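Aminotransferase (Helicobacter pylori, PDB 2FNU) catalyses the PLP-dependent transamination of a UDP-linked 4-keto sugar, the second step in making the flagellin-modifying sugar pseudaminic acid. Local coordinates at residues T80-V85 with K335-F340. Numbering follows the deposited sequence.
With PMP (4'-deoxy-4'-aminopyridoxal-5'-phosphate), chain E; UD1 (uridine-diphosphate-N-acetylglucosamine), chain F.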
ATOM      1  N   THR B  80      -5.902  19.755  12.404  1.00 12.29           N
ATOM      2  CA  THR B  80      -4.770  20.370  13.101  1.00 11.72           C
ATOM      3  C   THR B  80      -3.579  20.557  12.165  1.00 12.25           C
ATOM      4  O   THR B  80      -3.314  19.688  11.317  1.00 12.19           O
ATOM      5  CB  THR B  80      -4.315  19.506  14.292  1.00 13.10           C
ATOM      6  OG1 THR B  80      -3.147  20.099  14.893  1.00 12.36           O
ATOM      7  CG2 THR B  80      -4.026  18.040  13.864  1.00 13.10           C
ATOM      8  N   PRO B  81      -2.848  21.674  12.325  1.00 12.14           N
ATOM      9  CA  PRO B  81      -1.626  21.848  11.547  1.00 12.82           C
ATOM     10  C   PRO B  81      -0.435  21.102  12.151  1.00 12.27           C
ATOM     11  O   PRO B  81       0.601  21.027  11.510  1.00 12.64           O
ATOM     12  CB  PRO B  81      -1.390  23.364  11.623  1.00 14.25           C
ATOM     13  CG  PRO B  81      -1.923  23.758  12.966  1.00 13.76           C
ATOM     14  CD  PRO B  81      -3.136  22.839  13.185  1.00 13.63           C
ATOM     15  N   ILE B  82      -0.582  20.606  13.383  1.00 11.48           N
ATOM     16  CA  ILE B  82       0.500  19.857  14.053  1.00 11.99           C
ATOM     17  C   ILE B  82       0.199  18.371  13.941  1.00 12.12           C
ATOM     18  O   ILE B  82      -0.344  17.738  14.856  1.00 12.04           O
ATOM     19  CB  ILE B  82       0.730  20.326  15.524  1.00 12.96           C
ATOM     20  CG1 ILE B  82       1.087  21.820  15.550  1.00 13.58           C
ATOM     21  CG2 ILE B  82       1.868  19.541  16.189  1.00 13.46           C
ATOM     22  CD1 ILE B  82       2.341  22.194  14.701  1.00 15.08           C
ATOM     23  N   SER B  83       0.517  17.843  12.764  1.00 11.96           N
ATOM     24  CA  SER B  83       0.410  16.409  12.499  1.00 10.55           C
ATOM     25  C   SER B  83       1.389  16.076  11.420  1.00 12.17           C
ATOM     26  O   SER B  83       1.976  16.987  10.809  1.00 12.61           O
ATOM     27  CB  SER B  83      -0.987  16.013  12.020  1.00 11.38           C
ATOM     28  OG  SER B  83      -1.056  14.591  12.008  1.00 12.27           O
ATOM     29  N   PHE B  84       1.578  14.784  11.174  1.00 10.69           N
ATOM     30  CA  PHE B  84       2.339  14.411   9.982  1.00 11.39           C
ATOM     31  C   PHE B  84       1.554  14.812   8.735  1.00 10.55           C
ATOM     32  O   PHE B  84       0.330  14.813   8.751  1.00 13.90           O
ATOM     33  CB  PHE B  84       2.645  12.916   9.961  1.00 12.30           C
ATOM     34  CG  PHE B  84       3.567  12.517   8.845  1.00 11.34           C
ATOM     35  CD1 PHE B  84       4.857  13.020   8.792  1.00 12.90           C
ATOM     36  CD2 PHE B  84       3.116  11.707   7.815  1.00 13.07           C
ATOM     37  CE1 PHE B  84       5.715  12.685   7.734  1.00 14.89           C
ATOM     38  CE2 PHE B  84       3.965  11.356   6.749  1.00 13.01           C
ATOM     39  CZ  PHE B  84       5.259  11.857   6.713  1.00 14.12           C
ATOM     40  N   VAL B  85       2.257  15.153   7.654  1.00 10.72           N
ATOM     41  CA  VAL B  85       1.578  15.720   6.490  1.00 10.78           C
ATOM     42  C   VAL B  85       0.478  14.815   5.914  1.00 10.98           C
ATOM     43  O   VAL B  85      -0.506  15.305   5.325  1.00 12.25           O
ATOM     44  CB  VAL B  85       2.606  16.138   5.404  1.00 11.67           C
ATOM     45  CG1 VAL B  85       3.199  14.896   4.700  1.00 12.03           C
ATOM     46  CG2 VAL B  85       1.991  17.099   4.395  1.00 14.02           C
ATOM     47  N   LYS B 335      -0.200  31.321  15.774  1.00 14.67           N
ATOM     48  CA  LYS B 335       0.807  31.478  16.819  1.00 14.94           C
ATOM     49  C   LYS B 335       0.980  30.203  17.644  1.00 14.03           C
ATOM     50  O   LYS B 335       2.108  29.817  17.966  1.00 17.00           O
ATOM     51  CB  LYS B 335       0.462  32.662  17.738  1.00 15.72           C
ATOM     52  CG  LYS B 335       1.404  32.819  18.925  1.00 20.40           C
ATOM     53  CD  LYS B 335       1.025  34.022  19.813  1.00 23.05           C
ATOM     54  CE  LYS B 335       1.870  34.061  21.088  1.00 27.77           C
ATOM     55  NZ  LYS B 335       3.331  33.987  20.822  1.00 31.50           N
ATOM     56  N   SER B 336      -0.131  29.552  17.980  1.00 14.75           N
ATOM     57  CA  SER B 336      -0.049  28.341  18.802  1.00 13.34           C
ATOM     58  C   SER B 336       0.755  27.245  18.124  1.00 13.47           C
ATOM     59  O   SER B 336       1.518  26.534  18.786  1.00 16.75           O
ATOM     60  CB  SER B 336      -1.446  27.847  19.181  1.00 13.79           C
ATOM     61  OG  SER B 336      -2.230  27.553  18.030  1.00 13.74           O
ATOM     62  N   ALA B 337       0.596  27.116  16.811  1.00 13.79           N
ATOM     63  CA  ALA B 337       1.311  26.068  16.056  1.00 13.02           C
ATOM     64  C   ALA B 337       2.787  26.426  15.874  1.00 13.72           C
ATOM     65  O   ALA B 337       3.681  25.585  16.027  1.00 14.62           O
ATOM     66  CB  ALA B 337       0.653  25.843  14.696  1.00 14.26           C
ATOM     67  N   GLU B 338       3.041  27.691  15.516  1.00 13.07           N
ATOM     68  CA  GLU B 338       4.417  28.171  15.327  1.00 15.22           C
ATOM     69  C   GLU B 338       5.236  28.046  16.612  1.00 13.92           C
ATOM     70  O   GLU B 338       6.372  27.540  16.587  1.00 15.46           O
ATOM     71  CB  GLU B 338       4.430  29.635  14.855  1.00 15.43           C
ATOM     72  CG  GLU B 338       3.706  29.878  13.527  1.00 15.17           C
ATOM     73  CD  GLU B 338       4.412  29.251  12.329  1.00 22.67           C
ATOM     74  OE1 GLU B 338       5.647  29.398  12.214  1.00 25.31           O
ATOM     75  OE2 GLU B 338       3.728  28.624  11.489  1.00 18.98           O
ATOM     76  N   ASP B 339       4.663  28.504  17.726  1.00 14.32           N
ATOM     77  CA  ASP B 339       5.360  28.429  19.020  1.00 14.83           C
ATOM     78  C   ASP B 339       5.617  26.975  19.407  1.00 14.06           C
ATOM     79  O   ASP B 339       6.712  26.651  19.867  1.00 16.17           O
ATOM     80  CB  ASP B 339       4.579  29.117  20.152  1.00 16.28           C
ATOM     81  CG  ASP B 339       4.537  30.646  20.024  1.00 19.87           C
ATOM     82  OD1 ASP B 339       5.281  31.234  19.213  1.00 20.54           O
ATOM     83  OD2 ASP B 339       3.716  31.241  20.741  1.00 22.32           O
ATOM     84  N   PHE B 340       4.617  26.102  19.210  1.00 13.28           N
ATOM     85  CA  PHE B 340       4.803  24.695  19.555  1.00 14.48           C
ATOM     86  C   PHE B 340       5.930  24.064  18.726  1.00 14.87           C
ATOM     87  O   PHE B 340       6.817  23.387  19.251  1.00 14.31           O
ATOM     88  CB  PHE B 340       3.501  23.910  19.352  1.00 13.77           C
ATOM     89  CG  PHE B 340       3.592  22.489  19.830  1.00 11.96           C
ATOM     90  CD1 PHE B 340       3.302  22.168  21.146  1.00 12.82           C
ATOM     91  CD2 PHE B 340       3.991  21.472  18.956  1.00 13.51           C
ATOM     92  CE1 PHE B 340       3.416  20.834  21.584  1.00 12.08           C
ATOM     93  CE2 PHE B 340       4.099  20.150  19.382  1.00 15.13           C
ATOM     94  CZ  PHE B 340       3.812  19.837  20.700  1.00 13.76           C
TER
HETATM   95  N1  PMP E 903      -0.786  10.283  10.801  1.00 12.06           N
HETATM   96  C2  PMP E 903       0.154  10.528  11.769  1.00 11.92           C
HETATM   97  C2A PMP E 903      -0.237  11.373  12.959  1.00 14.52           C
HETATM   98  C3  PMP E 903       1.437   9.981  11.632  1.00 14.41           C
HETATM   99  O3  PMP E 903       2.380  10.183  12.599  1.00 17.19           O
HETATM  100  C4  PMP E 903       1.771   9.205  10.497  1.00 12.32           C
HETATM  101  C4A PMP E 903       3.172   8.675  10.280  1.00 18.26           C
HETATM  102  N4A PMP E 903       4.187   9.561  10.805  1.00 23.43           N
HETATM  103  C5  PMP E 903       0.772   8.921   9.559  1.00 10.71           C
HETATM  104  C6  PMP E 903      -0.510   9.425   9.768  1.00 14.69           C
HETATM  105  C5A PMP E 903       1.042   8.060   8.338  1.00 14.45           C
HETATM  106  O4P PMP E 903       1.098   6.718   8.785  1.00 12.94           O
HETATM  107  P   PMP E 903       1.866   5.610   7.896  1.00 12.08           P
HETATM  108  O1P PMP E 903       3.341   5.867   8.095  1.00 15.04           O
HETATM  109  O2P PMP E 903       1.479   4.296   8.507  1.00 11.87           O
HETATM  110  O3P PMP E 903       1.417   5.722   6.465  1.00 11.88           O
HETATM  111  C1' UD1 F 904       7.353  10.227   9.487  1.00 33.73           C
HETATM  112  C2' UD1 F 904       6.835  10.914  10.763  1.00 24.62           C
HETATM  113  C3' UD1 F 904       6.241   9.923  11.760  1.00 27.42           C
HETATM  114  C4' UD1 F 904       5.273   8.960  11.059  1.00 37.33           C
HETATM  115  C5' UD1 F 904       5.825   8.334   9.764  1.00 41.11           C
HETATM  116  C6' UD1 F 904       6.794   7.182  10.043  1.00 48.72           C
HETATM  117  C7' UD1 F 904       8.105  12.987  11.185  1.00 34.59           C
HETATM  118  C8' UD1 F 904       9.355  13.611  11.744  1.00 35.78           C
HETATM  119  N2' UD1 F 904       7.919  11.678  11.383  1.00 29.11           N
HETATM  120  O1' UD1 F 904       8.572   9.530   9.755  1.00 38.26           O
HETATM  121  O3' UD1 F 904       5.521  10.634  12.794  1.00 22.23           O
HETATM  122  O5' UD1 F 904       6.397   9.326   8.895  1.00 35.47           O
HETATM  123  O7' UD1 F 904       7.302  13.663  10.586  1.00 25.14           O
HETATM  124  N1  UD1 F 904      13.552   3.889  12.138  1.00 39.49           N
HETATM  125  C2  UD1 F 904      13.844   2.594  12.610  1.00 41.53           C
HETATM  126  N3  UD1 F 904      13.396   1.521  11.939  1.00 34.64           N
HETATM  127  C4  UD1 F 904      12.678   1.642  10.813  1.00 39.50           C
HETATM  128  C5  UD1 F 904      12.356   2.896  10.294  1.00 31.27           C
HETATM  129  C6  UD1 F 904      12.797   4.037  10.952  1.00 34.35           C
HETATM  130  O2  UD1 F 904      14.520   2.453  13.659  1.00 40.02           O
HETATM  131  O4  UD1 F 904      12.288   0.615  10.227  1.00 37.16           O
HETATM  132  C1B UD1 F 904      14.070   5.051  12.890  1.00 37.32           C
HETATM  133  C2B UD1 F 904      15.461   5.361  12.353  1.00 38.41           C
HETATM  134  O2' UD1 F 904      16.330   5.663  13.448  1.00 38.23           O
HETATM  135  C3B UD1 F 904      15.261   6.579  11.478  1.00 38.49           C
HETATM  136  C4B UD1 F 904      14.085   7.270  12.135  1.00 39.02           C
HETATM  137  O4B UD1 F 904      13.275   6.226  12.687  1.00 32.49           O
HETATM  138  O3B UD1 F 904      16.407   7.438  11.430  1.00 40.50           O
HETATM  139  C5B UD1 F 904      13.294   8.056  11.109  1.00 37.19           C
HETATM  140  O5B UD1 F 904      12.206   8.675  11.781  1.00 36.53           O
HETATM  141  PA  UD1 F 904      11.465   9.925  11.078  1.00 39.17           P
HETATM  142  O1A UD1 F 904      10.239  10.272  11.910  1.00 32.56           O
HETATM  143  O2A UD1 F 904      12.508  10.992  10.796  1.00 30.63           O
HETATM  144  O3A UD1 F 904      11.046   9.166   9.710  1.00 33.30           O
HETATM  145  PB  UD1 F 904       9.834   9.638   8.748  1.00 33.67           P
HETATM  146  O1B UD1 F 904      10.026  11.095   8.355  1.00 36.47           O
HETATM  147  O2B UD1 F 904       9.667   8.562   7.686  1.00 32.40           O
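I82 meets helix 335-343 with both of its branches, and A337 and F340, one helical turn apart, receive them. The ethyl branch reaches A337: its terminal CD1 lies 4.0 Å from A337 CB and 3.9 Å from the carbonyl A337 O, a plain van der Waals touch. The methyl CG2 goes to F340 instead, meeting the ring at an oblique angle, 3.9 Å from F340 CE2. The split follows from the first torsion of I82 (chi1 -59°), which sets CG2 opposite the backbone N and CG1 beside it, giving each branch its own partner. F340 in turn extends its ring from the helix with CG anti to the backbone N (chi1 -174°), far enough to bring the CD2-CE2 side up to that methyl.

P81 adds a smaller patch, its CG resting 3.7 Å from A337 CB, so the alanine methyl packs against both the proline ring and the isoleucine tip. The side chains that meet are all apolar and buried; the one polar atom touched is the carbonyl A337 O. Within its own segment the turn that presents I82 is braced by T80 OG1, which accepts a hydrogen bond from I82 N at 3.0 Å, an ST turn; the backbone of P81 is also hydrogen-bonded to that of I319. Around the contact, I103 touches both I82 and F340, and Y130 stands edge-to-face with the F340 ring.

Immediately past I82 the chain enters the active site. S83 OG approaches the cofactor methyl PMP C2A, and F84 lays CB 3.6 Å from PMP C3 while its ring faces the sugar of UD1. The contact thus joins helix 335-343 to the loop between strand 76-79 and helix 86-93, whose S83 and F84 line the cofactor pocket, F84 that of the nucleotide sugar as well, in this DegT/DnrJ/EryC1-family, PLP-dependent aminotransferase.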